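Local coordinates for integron cassette protein (Vibrio cholerae, PDB 3G1J) that is of unknown function but folds into a small, mostly beta domain assigned to a family of the SH3 clan, at residues A[9-14]-A[81-86]; A[22-27]-A[76-81]; A[40-45]-A[54-59]; A[50-55]-A[70-75]. All coordinates share one frame; numbering follows the deposited sequence.

Overall arrangement
All four contacts belong to one small chain whose main antiparallel sheet has the strand order of an SH3-like barrel. Interaction 3 lies nearest the centre, about 5 Å from it, and pairs strands 39-48 and 53-60. Interaction 4 shares Leu54 and Ser55 with it and follows strand 53-60 to its start. Interactions 1 and 2 share His81, have centres about 9 Å apart, and are joined by Tyr86 OH and Glu78 OE2, 2.6 Å apart and probably hydrogen-bonded. Tyr11 and Ala80 both pack on Leu54, so interactions 1 and 2 each reach interactions 3 and 4. Ala80 CB also lies 3.8 Å from Val71 CG2. No ligand or active site is known here.

Interaction 1: residues A[9-14]-A[81-86]; sequences SEYGVL and HHLDSY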
loop_
_atom_site.group_PDB
_atom_site.type_symbol
_atom_site.label_atom_id
_atom_site.label_comp_id
_atom_site.label_asym_id
_atom_site.label_seq_id
_atom_site.Cartn_x
_atom_site.Cartn_y
_atom_site.Cartn_z
ATOM N N SER A 9 -8.992 -8.086 -2.256
ATOM C CA SER A 9 -7.816 -8.921 -2.496
ATOM C C SER A 9 -6.848 -8.383 -3.554
ATOM O O SER A 9 -5.693 -8.801 -3.607
ATOM C CB SER A 9 -8.237 -10.350 -2.857
ATOM O OG SER A 9 -8.984 -10.363 -4.058
ATOM N N GLU A 10 -7.321 -7.480 -4.407
ATOM C CA GLU A 10 -6.469 -6.872 -5.423
ATOM C C GLU A 10 -6.682 -5.375 -5.501
ATOM O O GLU A 10 -7.807 -4.891 -5.401
ATOM C CB GLU A 10 -6.761 -7.471 -6.801
ATOM C CG GLU A 10 -6.685 -8.985 -6.833
ATOM C CD GLU A 10 -6.657 -9.541 -8.245
ATOM O OE1 GLU A 10 -6.711 -8.738 -9.203
ATOM O OE2 GLU A 10 -6.578 -10.784 -8.391
ATOM N N TYR A 11 -5.596 -4.646 -5.704
ATOM C CA TYR A 11 -5.685 -3.224 -5.961
ATOM C C TYR A 11 -4.611 -2.874 -6.981
ATOM O O TYR A 11 -3.420 -2.814 -6.653
ATOM C CB TYR A 11 -5.506 -2.400 -4.679
ATOM C CG TYR A 11 -5.804 -0.938 -4.898
ATOM C CD1 TYR A 11 -7.069 -0.424 -4.662
ATOM C CD2 TYR A 11 -4.824 -0.074 -5.376
ATOM C CE1 TYR A 11 -7.349 0.900 -4.882
ATOM C CE2 TYR A 11 -5.095 1.251 -5.595
ATOM C CZ TYR A 11 -6.352 1.734 -5.353
ATOM O OH TYR A 11 -6.602 3.061 -5.574
ATOM N N GLY A 12 -5.041 -2.668 -8.223
ATOM C CA GLY A 12 -4.110 -2.462 -9.314
ATOM C C GLY A 12 -3.133 -3.617 -9.361
ATOM O O GLY A 12 -3.544 -4.780 -9.343
ATOM N N VAL A 13 -1.845 -3.294 -9.399
ATOM C CA VAL A 13 -0.781 -4.286 -9.492
ATOM C C VAL A 13 -0.618 -5.128 -8.231
ATOM O O VAL A 13 -0.015 -6.190 -8.275
ATOM C CB VAL A 13 0.582 -3.636 -9.844
ATOM C CG1 VAL A 13 1.181 -2.922 -8.632
ATOM C CG2 VAL A 13 1.544 -4.678 -10.373
ATOM N N LEU A 14 -1.187 -4.671 -7.115
ATOM C CA LEU A 14 -1.045 -5.377 -5.850
ATOM C C LEU A 14 -2.063 -6.513 -5.718
ATOM O O LEU A 14 -3.263 -6.293 -5.794
ATOM C CB LEU A 14 -1.191 -4.403 -4.663
ATOM C CG LEU A 14 -0.156 -3.268 -4.617
ATOM C CD1 LEU A 14 -0.497 -2.285 -3.491
ATOM C CD2 LEU A 14 1.269 -3.797 -4.465
ATOM N N HIS A 81 -2.181 6.082 -7.771
ATOM C CA HIS A 81 -2.475 6.054 -9.205
ATOM C C HIS A 81 -1.315 5.547 -10.065
ATOM O O HIS A 81 -1.471 5.368 -11.280
ATOM C CB HIS A 81 -2.837 7.459 -9.693
ATOM C CG HIS A 81 -4.291 7.783 -9.570
ATOM N ND1 HIS A 81 -4.909 8.738 -10.349
ATOM C CD2 HIS A 81 -5.253 7.261 -8.775
ATOM C CE1 HIS A 81 -6.190 8.800 -10.028
ATOM N NE2 HIS A 81 -6.424 7.913 -9.076
ATOM N N HIS A 82 -0.155 5.348 -9.450
ATOM C CA HIS A 82 1.027 4.881 -10.176
ATOM C C HIS A 82 1.778 3.840 -9.364
ATOM O O HIS A 82 2.985 3.952 -9.157
ATOM C CB HIS A 82 1.962 6.054 -10.486
ATOM C CG HIS A 82 1.308 7.152 -11.259
ATOM N ND1 HIS A 82 0.777 8.273 -10.655
ATOM C CD2 HIS A 82 1.084 7.295 -12.586
ATOM C CE1 HIS A 82 0.259 9.061 -11.581
ATOM N NE2 HIS A 82 0.426 8.489 -12.759
ATOM N N LEU A 83 1.070 2.816 -8.899
ATOM C CA LEU A 83 1.668 1.863 -7.973
ATOM C C LEU A 83 2.905 1.149 -8.533
ATOM O O LEU A 83 3.814 0.770 -7.783
ATOM C CB LEU A 83 0.621 0.847 -7.527
ATOM C CG LEU A 83 -0.390 1.489 -6.579
ATOM C CD1 LEU A 83 -1.580 0.565 -6.354
ATOM C CD2 LEU A 83 0.292 1.825 -5.264
ATOM N N ASP A 84 2.951 0.983 -9.852
ATOM C CA ASP A 84 4.110 0.338 -10.457
ATOM C C ASP A 84 5.374 1.209 -10.461
ATOM O O ASP A 84 6.453 0.721 -10.772
ATOM C CB ASP A 84 3.800 -0.203 -11.863
ATOM C CG ASP A 84 3.088 0.801 -12.747
ATOM O OD1 ASP A 84 2.727 1.905 -12.282
ATOM O OD2 ASP A 84 2.883 0.466 -13.929
ATOM N N SER A 85 5.243 2.478 -10.092
ATOM C CA SER A 85 6.411 3.331 -9.890
ATOM C C SER A 85 7.020 3.057 -8.518
ATOM O O SER A 85 8.164 3.421 -8.265
ATOM C CB SER A 85 6.031 4.816 -9.969
ATOM O OG SER A 85 5.670 5.240 -11.282
ATOM N N TYR A 86 6.241 2.422 -7.640
ATOM C CA TYR A 86 6.586 2.286 -6.225
ATOM C C TYR A 86 6.790 0.843 -5.789
ATOM O O TYR A 86 7.631 0.556 -4.935
ATOM C CB TYR A 86 5.521 2.990 -5.351
ATOM C CG TYR A 86 5.539 4.458 -5.630
ATOM C CD1 TYR A 86 6.462 5.276 -4.999
ATOM C CD2 TYR A 86 4.699 5.025 -6.592
ATOM C CE1 TYR A 86 6.545 6.617 -5.286
ATOM C CE2 TYR A 86 4.759 6.382 -6.882
ATOM C CZ TYR A 86 5.699 7.174 -6.230
ATOM O OH TYR A 86 5.792 8.522 -6.481
#
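A tight two-residue beta hairpin, turning from Tyr11 to Leu14, meets Leu83 of the loop between helix 77-80 and strand 87-89. The turn is type II'. Tyr11 and Leu14 close it with a pair of backbone hydrogen bonds, each 2.9 Å long: Tyr11 N to Leu14 O, and Leu14 N to Tyr11 O. Gly12 has the positive phi that such a turn needs at its first corner. Leu83 is buried and carries the contact. Its CD1 methyl comes to the edge of the Tyr11 ring, in the ring plane, with CD1 3.4 Å from Tyr11 CD2. The two side chains run at about a right angle to each other. Tyr11 CG is anti to the backbone N (chi1 -171°), which brings the ring round to the loop. Leu14 reaches the same methyl, with its CD1 4.2 Å from Leu83 CD1. Val13, at the second corner, is on the exposed side of the contact, with CG1 4.0 Å from Leu83 CB. All of this is apolar packing. Behind it, Tyr11 also rests on Leu54 and Ser45, and Leu14 on Phe42, Leu56 and Phe58, so both reach into the main sheet. On the other segment, Tyr86 N bonds to Leu83 O at 2.9 Å and closes a turn before strand 87-89. A type II' hairpin packed on the connection into the last strand is consistent with the SH3-like fold suggested by the family.

Interaction 2: residues A[22-27]-A[76-81]; sequences VVRSFR and QMEIAH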
loop_
_atom_site.group_PDB
_atom_site.type_symbol
_atom_site.label_atom_id
_atom_site.label_comp_id
_atom_site.label_asym_id
_atom_site.label_seq_id
_atom_site.Cartn_x
_atom_site.Cartn_y
_atom_site.Cartn_z
ATOM N N VAL A 22 9.934 -2.426 -2.843
ATOM C CA VAL A 22 9.731 -0.996 -3.030
ATOM C C VAL A 22 10.773 -0.487 -4.024
ATOM O O VAL A 22 11.970 -0.640 -3.785
ATOM C CB VAL A 22 9.836 -0.250 -1.695
ATOM C CG1 VAL A 22 9.793 1.258 -1.911
ATOM C CG2 VAL A 22 8.687 -0.714 -0.763
ATOM N N VAL A 23 10.329 0.070 -5.150
ATOM C CA VAL A 23 11.282 0.554 -6.157
ATOM C C VAL A 23 11.426 2.074 -6.238
ATOM O O VAL A 23 12.257 2.585 -6.990
ATOM C CB VAL A 23 11.034 -0.036 -7.562
ATOM C CG1 VAL A 23 11.361 -1.519 -7.585
ATOM C CG2 VAL A 23 9.615 0.222 -8.023
ATOM N N ARG A 24 10.620 2.793 -5.464
ATOM C CA ARG A 24 10.886 4.204 -5.224
ATOM C C ARG A 24 10.498 4.507 -3.794
ATOM O O ARG A 24 9.376 4.198 -3.378
ATOM C CB ARG A 24 10.118 5.134 -6.167
ATOM C CG ARG A 24 10.593 6.592 -6.041
ATOM C CD ARG A 24 9.714 7.626 -6.750
ATOM N NE ARG A 24 9.437 7.263 -8.131
ATOM C CZ ARG A 24 9.006 8.117 -9.052
ATOM N NH1 ARG A 24 8.850 9.404 -8.752
ATOM N NH2 ARG A 24 8.753 7.679 -10.280
ATOM N N SER A 25 11.418 5.087 -3.032
ATOM C CA SER A 25 11.095 5.428 -1.645
ATOM C C SER A 25 9.915 6.391 -1.670
ATOM O O SER A 25 9.804 7.222 -2.571
ATOM C CB SER A 25 12.289 6.060 -0.915
ATOM O OG SER A 25 13.420 5.200 -0.897
ATOM N N PHE A 26 9.025 6.279 -0.693
ATOM C CA PHE A 26 7.901 7.196 -0.615
ATOM C C PHE A 26 7.418 7.331 0.823
ATOM O O PHE A 26 7.688 6.464 1.668
ATOM C CB PHE A 26 6.755 6.716 -1.509
ATOM C CG PHE A 26 6.076 5.461 -1.010
ATOM C CD1 PHE A 26 6.505 4.211 -1.422
ATOM C CD2 PHE A 26 5.009 5.537 -0.126
ATOM C CE1 PHE A 26 5.879 3.056 -0.968
ATOM C CE2 PHE A 26 4.385 4.385 0.338
ATOM C CZ PHE A 26 4.824 3.143 -0.088
ATOM N N ARG A 27 6.708 8.426 1.087
ATOM C CA ARG A 27 6.135 8.689 2.405
ATOM C C ARG A 27 4.629 8.633 2.288
ATOM O O ARG A 27 4.051 9.156 1.331
ATOM C CB ARG A 27 6.551 10.072 2.924
ATOM C CG ARG A 27 8.044 10.231 3.123
ATOM C CD ARG A 27 8.407 11.334 4.123
ATOM N NE ARG A 27 9.826 11.232 4.459
ATOM C CZ ARG A 27 10.301 10.671 5.568
ATOM N NH1 ARG A 27 9.472 10.180 6.479
ATOM N NH2 ARG A 27 11.613 10.612 5.773
ATOM N N GLN A 76 -1.529 11.982 -1.892
ATOM C CA GLN A 76 -0.879 10.775 -2.394
ATOM C C GLN A 76 -1.541 10.079 -3.586
ATOM O O GLN A 76 -1.298 8.886 -3.799
ATOM C CB GLN A 76 -0.641 9.755 -1.270
ATOM C CG GLN A 76 0.327 10.217 -0.197
ATOM C CD GLN A 76 -0.350 11.076 0.854
ATOM O OE1 GLN A 76 -1.482 10.814 1.238
ATOM N NE2 GLN A 76 0.349 12.104 1.329
HETATM N N MSE A 77 -2.363 10.799 -4.361
HETATM C CA MSE A 77 -2.887 10.220 -5.603
HETATM C C MSE A 77 -1.715 9.746 -6.454
HETATM O O MSE A 77 -1.792 8.705 -7.093
HETATM C CB MSE A 77 -3.759 11.216 -6.401
HETATM C CG MSE A 77 -4.347 10.659 -7.747
HETATM SE SE MSE A 77 -5.525 11.918 -8.701
HETATM C CE MSE A 77 -5.570 13.043 -7.236
ATOM N N GLU A 78 -0.631 10.519 -6.454
ATOM C CA GLU A 78 0.581 10.146 -7.192
ATOM C C GLU A 78 0.973 8.691 -6.944
ATOM O O GLU A 78 1.316 7.964 -7.877
ATOM C CB GLU A 78 1.749 11.083 -6.843
ATOM C CG GLU A 78 3.153 10.456 -6.991
ATOM C CD GLU A 78 3.532 10.116 -8.427
ATOM O OE1 GLU A 78 2.879 10.622 -9.361
ATOM O OE2 GLU A 78 4.498 9.343 -8.622
ATOM N N ILE A 79 0.906 8.255 -5.690
ATOM C CA ILE A 79 1.319 6.898 -5.360
ATOM C C ILE A 79 0.233 5.894 -5.711
ATOM O O ILE A 79 0.488 4.895 -6.385
ATOM C CB ILE A 79 1.707 6.768 -3.870
ATOM C CG1 ILE A 79 2.966 7.593 -3.588
ATOM C CG2 ILE A 79 1.953 5.314 -3.501
ATOM C CD1 ILE A 79 3.077 8.041 -2.149
ATOM N N ALA A 80 -0.982 6.177 -5.253
ATOM C CA ALA A 80 -2.128 5.295 -5.463
ATOM C C ALA A 80 -2.421 5.059 -6.950
ATOM O O ALA A 80 -2.846 3.966 -7.337
ATOM C CB ALA A 80 -3.357 5.880 -4.756
ATOM N N HIS A 81 -2.181 6.082 -7.771
ATOM C CA HIS A 81 -2.475 6.054 -9.205
ATOM C C HIS A 81 -1.315 5.547 -10.065
ATOM O O HIS A 81 -1.471 5.368 -11.280
ATOM C CB HIS A 81 -2.837 7.459 -9.693
ATOM C CG HIS A 81 -4.291 7.783 -9.570
ATOM N ND1 HIS A 81 -4.909 8.738 -10.349
ATOM C CD2 HIS A 81 -5.253 7.261 -8.775
ATOM C CE1 HIS A 81 -6.190 8.800 -10.028
ATOM N NE2 HIS A 81 -6.424 7.913 -9.076
#
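Gln76 stands at the N-cap of helix 77-80 and faces the backbone of Arg27, with Gln76 CG 4.2 Å from Arg27 O. Its chain bends at chi2 (84°), and its amide end turns to another partner: OE1 accepts from Cys70 N. The backbone O of Gln76 takes two bonds inside the helix, from Ile79 N at 3.0 Å and from Ala80 N at 3.1 Å. Glu78 comes next, and its carboxylate approaches Arg24. OE2 lies over one face of the guanidinium, 4.4 Å from Arg24 NH1. No N-H points at it, and this is less than a salt bridge. The same oxygen is hydrogen-bonded to Tyr86 OH, which ties the helix to the loop after it. Ile79 makes the main contact. Its CG1 is anti to the carbonyl carbon (chi1 -66°), and the CD1 methyl at the end sits 3.8 Å from Phe26 CD2. That methyl is equally near the backbone, 3.8 Å from Arg27 O. The Phe26 side chain meets Ile79 at about a right angle, and its ring also stacks with Tyr34 of the neighbouring strand 33-34. Ala80 turns to Leu54 and Val71 instead. His81 N bonds to Met77 O at 2.7 Å and ends the segment. The chemistry is mixed: the buried Ile79 and Phe26 pack helix 77-80 on strand 26-27, while Arg24 and the partly exposed Glu78 would probably add a modest electrostatic attraction.

Interaction 3: residues A[40-45]-A[54-59]; sequences MRFLGS and LSLFFD
Phe58 of segment 54-59 lies between two side chains of segment 40-45, with Met40 over one ring face and Phe42 over the opposite one. The selenomethionine Met40 brings its CE methyl to 3.6 Å from the Phe58 ring centroid, 15° off the ring normal, a CH-pi contact. Its SE sits obliquely in a Met-aromatic contact. The bend at chi3 (-70°) folds the methyl over the ring. On the other face, Phe42 CD1 is 3.7 Å from Phe58 CZ, and the two ring planes stand at 58°. Arg41 and Asp59 point to the other side of the sheet. The guanidinium and carboxylate planes are nearly parallel. Arg41 NH2 is 4.1 Å from Asp59 OD1, which lies well out of the guanidinium plane. No N-H points at it, and any attraction is probably between the charges alone; Asp59 OD2 bonds to Gly62 N. Two backbone hydrogen bonds join the same residues, Arg41 N to Asp59 O (3.0 Å) and Asp59 N to Arg41 O (2.8 Å). A classic beta bulge follows. Leu43 N gives to Phe57 O at 2.8 Å, and Phe57 N to Gly44 O at 2.9 Å. Paired backbone groups are satisfied in this buried hairpin, while apolar and aromatic contacts fill the side of Phe42 and Phe58.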
loop_
_atom_site.group_PDB
_atom_site.type_symbol
_atom_site.label_atom_id
_atom_site.label_comp_id
_atom_site.label_asym_id
_atom_site.label_seq_id
_atom_site.Cartn_x
_atom_site.Cartn_y
_atom_site.Cartn_z
HETATM N N MSE A 40 7.834 -6.513 0.977
HETATM C CA MSE A 40 6.644 -6.739 1.804
HETATM C C MSE A 40 5.645 -7.606 1.055
HETATM O O MSE A 40 5.545 -7.521 -0.169
HETATM C CB MSE A 40 5.954 -5.403 2.122
HETATM C CG MSE A 40 6.873 -4.320 2.632
HETATM SE SE MSE A 40 5.924 -2.836 3.455
HETATM C CE MSE A 40 5.053 -2.001 1.826
ATOM N N ARG A 41 4.870 -8.412 1.782
ATOM C CA ARG A 41 3.804 -9.193 1.151
ATOM C C ARG A 41 2.451 -8.466 1.231
ATOM O O ARG A 41 2.035 -8.045 2.314
ATOM C CB ARG A 41 3.701 -10.587 1.786
ATOM C CG ARG A 41 2.538 -11.428 1.259
ATOM C CD ARG A 41 2.682 -12.903 1.624
ATOM N NE ARG A 41 3.034 -13.071 3.027
ATOM C CZ ARG A 41 2.153 -13.063 4.022
ATOM N NH1 ARG A 41 0.864 -12.895 3.767
ATOM N NH2 ARG A 41 2.563 -13.220 5.273
ATOM N N PHE A 42 1.770 -8.315 0.100
ATOM C CA PHE A 42 0.467 -7.639 0.103
ATOM C C PHE A 42 -0.607 -8.494 0.781
ATOM O O PHE A 42 -0.748 -9.683 0.492
ATOM C CB PHE A 42 0.025 -7.270 -1.320
ATOM C CG PHE A 42 -1.203 -6.392 -1.380
ATOM C CD1 PHE A 42 -1.242 -5.181 -0.696
ATOM C CD2 PHE A 42 -2.306 -6.755 -2.148
ATOM C CE1 PHE A 42 -2.364 -4.356 -0.773
ATOM C CE2 PHE A 42 -3.428 -5.948 -2.219
ATOM C CZ PHE A 42 -3.460 -4.737 -1.534
ATOM N N LEU A 43 -1.371 -7.878 1.672
ATOM C CA LEU A 43 -2.459 -8.563 2.365
ATOM C C LEU A 43 -3.836 -8.184 1.815
ATOM O O LEU A 43 -4.775 -8.979 1.867
ATOM C CB LEU A 43 -2.409 -8.234 3.857
ATOM C CG LEU A 43 -1.087 -8.493 4.576
ATOM C CD1 LEU A 43 -1.268 -8.129 6.035
ATOM C CD2 LEU A 43 -0.637 -9.949 4.417
ATOM N N GLY A 44 -3.969 -6.954 1.327
ATOM C CA GLY A 44 -5.235 -6.482 0.781
ATOM C C GLY A 44 -5.436 -5.001 1.048
ATOM O O GLY A 44 -4.642 -4.397 1.761
ATOM N N SER A 45 -6.506 -4.425 0.507
ATOM C CA SER A 45 -6.738 -2.999 0.628
ATOM C C SER A 45 -8.162 -2.676 1.079
ATOM O O SER A 45 -9.075 -3.502 0.985
ATOM C CB SER A 45 -6.500 -2.335 -0.725
ATOM O OG SER A 45 -7.493 -2.743 -1.660
ATOM N N LEU A 54 -7.243 5.506 1.238
ATOM C CA LEU A 54 -6.855 4.173 0.797
ATOM C C LEU A 54 -5.876 3.523 1.775
ATOM O O LEU A 54 -4.806 4.058 2.056
ATOM C CB LEU A 54 -6.226 4.240 -0.604
ATOM C CG LEU A 54 -5.732 2.923 -1.212
ATOM C CD1 LEU A 54 -6.890 1.949 -1.441
ATOM C CD2 LEU A 54 -4.963 3.172 -2.510
ATOM N N SER A 55 -6.233 2.354 2.288
ATOM C CA SER A 55 -5.312 1.613 3.132
ATOM C C SER A 55 -4.754 0.430 2.363
ATOM O O SER A 55 -5.512 -0.389 1.840
ATOM C CB SER A 55 -6.027 1.120 4.388
ATOM O OG SER A 55 -6.303 2.215 5.236
ATOM N N LEU A 56 -3.432 0.331 2.313
ATOM C CA LEU A 56 -2.785 -0.829 1.725
ATOM C C LEU A 56 -2.104 -1.607 2.846
ATOM O O LEU A 56 -1.159 -1.118 3.453
ATOM C CB LEU A 56 -1.759 -0.398 0.674
ATOM C CG LEU A 56 -2.231 0.495 -0.478
ATOM C CD1 LEU A 56 -1.055 0.847 -1.412
ATOM C CD2 LEU A 56 -3.401 -0.127 -1.248
ATOM N N PHE A 57 -2.598 -2.809 3.136
ATOM C CA PHE A 57 -2.030 -3.617 4.209
ATOM C C PHE A 57 -0.968 -4.587 3.699
ATOM O O PHE A 57 -1.166 -5.295 2.713
ATOM C CB PHE A 57 -3.125 -4.393 4.943
ATOM C CG PHE A 57 -4.095 -3.519 5.678
ATOM C CD1 PHE A 57 -5.237 -3.053 5.048
ATOM C CD2 PHE A 57 -3.861 -3.162 6.999
ATOM C CE1 PHE A 57 -6.141 -2.247 5.725
ATOM C CE2 PHE A 57 -4.759 -2.358 7.692
ATOM C CZ PHE A 57 -5.897 -1.898 7.055
ATOM N N PHE A 58 0.164 -4.619 4.391
ATOM C CA PHE A 58 1.279 -5.451 3.985
ATOM C C PHE A 58 1.808 -6.185 5.205
ATOM O O PHE A 58 1.668 -5.713 6.331
ATOM C CB PHE A 58 2.429 -4.602 3.421
ATOM C CG PHE A 58 2.205 -4.086 2.013
ATOM C CD1 PHE A 58 1.557 -2.877 1.799
ATOM C CD2 PHE A 58 2.693 -4.783 0.910
ATOM C CE1 PHE A 58 1.349 -2.388 0.508
ATOM C CE2 PHE A 58 2.496 -4.294 -0.386
ATOM C CZ PHE A 58 1.826 -3.089 -0.581
ATOM N N ASP A 59 2.427 -7.334 4.976
ATOM C CA ASP A 59 3.256 -7.949 6.006
ATOM C C ASP A 59 4.710 -7.575 5.749
ATOM O O ASP A 59 5.187 -7.687 4.624
ATOM C CB ASP A 59 3.108 -9.471 5.998
ATOM C CG ASP A 59 4.018 -10.149 7.003
ATOM O OD1 ASP A 59 3.547 -10.454 8.121
ATOM O OD2 ASP A 59 5.204 -10.381 6.683
#

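Interaction 4: residues A[50-55]-A[70-75]; sequences YESGLS and CVRPEF
Ser52 has backbone angles in the left-handed helical region (phi 52°, psi 40°), and its hydroxyl is joined to Arg72 through a water. Ser52 OG is 2.9 Å from the water, which accepts from Arg72 NH1 at 2.7 Å. The water lies at the edge of the guanidinium, in its plane. The same group is held in place by Glu74: Arg72 NE donates to Glu74 OE2 at 2.8 Å, on the syn side, in a salt bridge. Between the backbones there is one bond, from Val71 N to Ser52 O at 2.8 Å, nearly straight at 169°. Cys70 CA adds a C-H contact to Ser52 O at 3.3 Å. Leu54 CB packs on Val71 CG2 at 3.7 Å, and both side chains go on to touch Ala80 and Phe47. Gly53 and Cys70 form the last pair between strands 53-60 and 63-70. Val71 then turns the chain away as the centre of an inverse gamma turn, while Ser52 and Gly53 form a G1 beta bulge at the start of strand 53-60.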
loop_
_atom_site.group_PDB
_atom_site.type_symbol
_atom_site.label_atom_id
_atom_site.label_comp_id
_atom_site.label_asym_id
_atom_site.label_seq_id
_atom_site.Cartn_x
_atom_site.Cartn_y
_atom_site.Cartn_z
ATOM N N TYR A 50 -15.263 8.685 1.261
ATOM C CA TYR A 50 -15.463 10.000 1.851
ATOM C C TYR A 50 -14.137 10.736 2.047
ATOM O O TYR A 50 -13.965 11.861 1.579
ATOM C CB TYR A 50 -16.217 9.879 3.176
ATOM C CG TYR A 50 -16.688 11.199 3.730
ATOM C CD1 TYR A 50 -17.659 11.942 3.074
ATOM C CD2 TYR A 50 -16.167 11.701 4.914
ATOM C CE1 TYR A 50 -18.095 13.152 3.576
ATOM C CE2 TYR A 50 -16.596 12.911 5.426
ATOM C CZ TYR A 50 -17.560 13.632 4.754
ATOM O OH TYR A 50 -17.990 14.836 5.260
ATOM N N GLU A 51 -13.197 10.087 2.727
ATOM C CA GLU A 51 -11.904 10.690 3.035
ATOM C C GLU A 51 -10.893 10.511 1.902
ATOM O O GLU A 51 -9.766 10.999 1.982
ATOM C CB GLU A 51 -11.335 10.064 4.308
ATOM C CG GLU A 51 -12.369 9.758 5.374
ATOM C CD GLU A 51 -11.974 8.569 6.229
ATOM O OE1 GLU A 51 -11.096 7.792 5.792
ATOM O OE2 GLU A 51 -12.542 8.406 7.330
ATOM N N SER A 52 -11.304 9.818 0.847
ATOM C CA SER A 52 -10.366 9.359 -0.166
ATOM C C SER A 52 -9.232 8.612 0.532
ATOM O O SER A 52 -8.061 8.750 0.177
ATOM C CB SER A 52 -9.825 10.535 -0.985
ATOM O OG SER A 52 -10.735 10.911 -2.007
ATOM N N GLY A 53 -9.594 7.821 1.539
ATOM C CA GLY A 53 -8.617 7.143 2.371
ATOM C C GLY A 53 -8.352 5.713 1.943
ATOM O O GLY A 53 -9.140 4.805 2.237
ATOM N N LEU A 54 -7.243 5.506 1.238
ATOM C CA LEU A 54 -6.855 4.173 0.797
ATOM C C LEU A 54 -5.876 3.523 1.775
ATOM O O LEU A 54 -4.806 4.058 2.056
ATOM C CB LEU A 54 -6.226 4.240 -0.604
ATOM C CG LEU A 54 -5.732 2.923 -1.212
ATOM C CD1 LEU A 54 -6.890 1.949 -1.441
ATOM C CD2 LEU A 54 -4.963 3.172 -2.510
ATOM N N SER A 55 -6.233 2.354 2.288
ATOM C CA SER A 55 -5.312 1.613 3.132
ATOM C C SER A 55 -4.754 0.430 2.363
ATOM O O SER A 55 -5.512 -0.389 1.840
ATOM C CB SER A 55 -6.027 1.120 4.388
ATOM O OG SER A 55 -6.303 2.215 5.236
ATOM N N CYS A 70 -3.891 9.189 1.125
ATOM C CA CYS A 70 -5.033 10.026 0.774
ATOM C C CYS A 70 -5.014 10.251 -0.731
ATOM O O CYS A 70 -4.098 10.899 -1.255
ATOM C CB CYS A 70 -4.968 11.369 1.493
ATOM S SG CYS A 70 -6.296 12.511 0.988
ATOM N N VAL A 71 -6.007 9.708 -1.427
ATOM C CA VAL A 71 -5.997 9.709 -2.888
ATOM C C VAL A 71 -6.542 11.021 -3.448
ATOM O O VAL A 71 -7.645 11.090 -4.000
ATOM C CB VAL A 71 -6.760 8.506 -3.474
ATOM C CG1 VAL A 71 -6.511 8.400 -4.969
ATOM C CG2 VAL A 71 -6.329 7.228 -2.781
ATOM N N ARG A 72 -5.746 12.064 -3.272
ATOM C CA ARG A 72 -6.052 13.377 -3.800
ATOM C C ARG A 72 -4.763 13.933 -4.380
ATOM O O ARG A 72 -3.676 13.569 -3.930
ATOM C CB ARG A 72 -6.599 14.292 -2.703
ATOM C CG ARG A 72 -8.005 13.919 -2.253
ATOM C CD ARG A 72 -8.552 14.929 -1.262
ATOM N NE ARG A 72 -8.538 16.286 -1.806
ATOM C CZ ARG A 72 -9.494 16.797 -2.578
ATOM N NH1 ARG A 72 -10.554 16.064 -2.903
ATOM N NH2 ARG A 72 -9.390 18.041 -3.027
ATOM N N PRO A 73 -4.884 14.819 -5.379
ATOM C CA PRO A 73 -3.716 15.298 -6.131
ATOM C C PRO A 73 -2.655 15.909 -5.233
ATOM O O PRO A 73 -1.455 15.719 -5.468
ATOM C CB PRO A 73 -4.296 16.389 -7.040
ATOM C CG PRO A 73 -5.766 16.193 -7.043
ATOM C CD PRO A 73 -6.119 15.537 -5.739
ATOM N N GLU A 74 -3.097 16.641 -4.219
ATOM C CA GLU A 74 -2.179 17.389 -3.368
ATOM C C GLU A 74 -1.550 16.510 -2.295
ATOM O O GLU A 74 -0.616 16.927 -1.610
ATOM C CB GLU A 74 -2.882 18.597 -2.738
ATOM C CG GLU A 74 -3.953 18.247 -1.723
ATOM C CD GLU A 74 -5.285 17.885 -2.359
ATOM O OE1 GLU A 74 -5.311 17.494 -3.547
ATOM O OE2 GLU A 74 -6.311 17.977 -1.661
ATOM N N PHE A 75 -2.054 15.283 -2.165
ATOM C CA PHE A 75 -1.515 14.342 -1.191
ATOM C C PHE A 75 -0.849 13.125 -1.852
ATOM O O PHE A 75 0.281 13.236 -2.351
ATOM C CB PHE A 75 -2.581 13.934 -0.167
ATOM C CG PHE A 75 -2.883 15.009 0.848
ATOM C CD1 PHE A 75 -1.911 15.422 1.743
ATOM C CD2 PHE A 75 -4.138 15.591 0.912
ATOM C CE1 PHE A 75 -2.185 16.410 2.681
ATOM C CE2 PHE A 75 -4.418 16.577 1.847
ATOM C CZ PHE A 75 -3.441 16.985 2.731
HETATM O O HOH W 1 -11.375 13.743 -1.758
#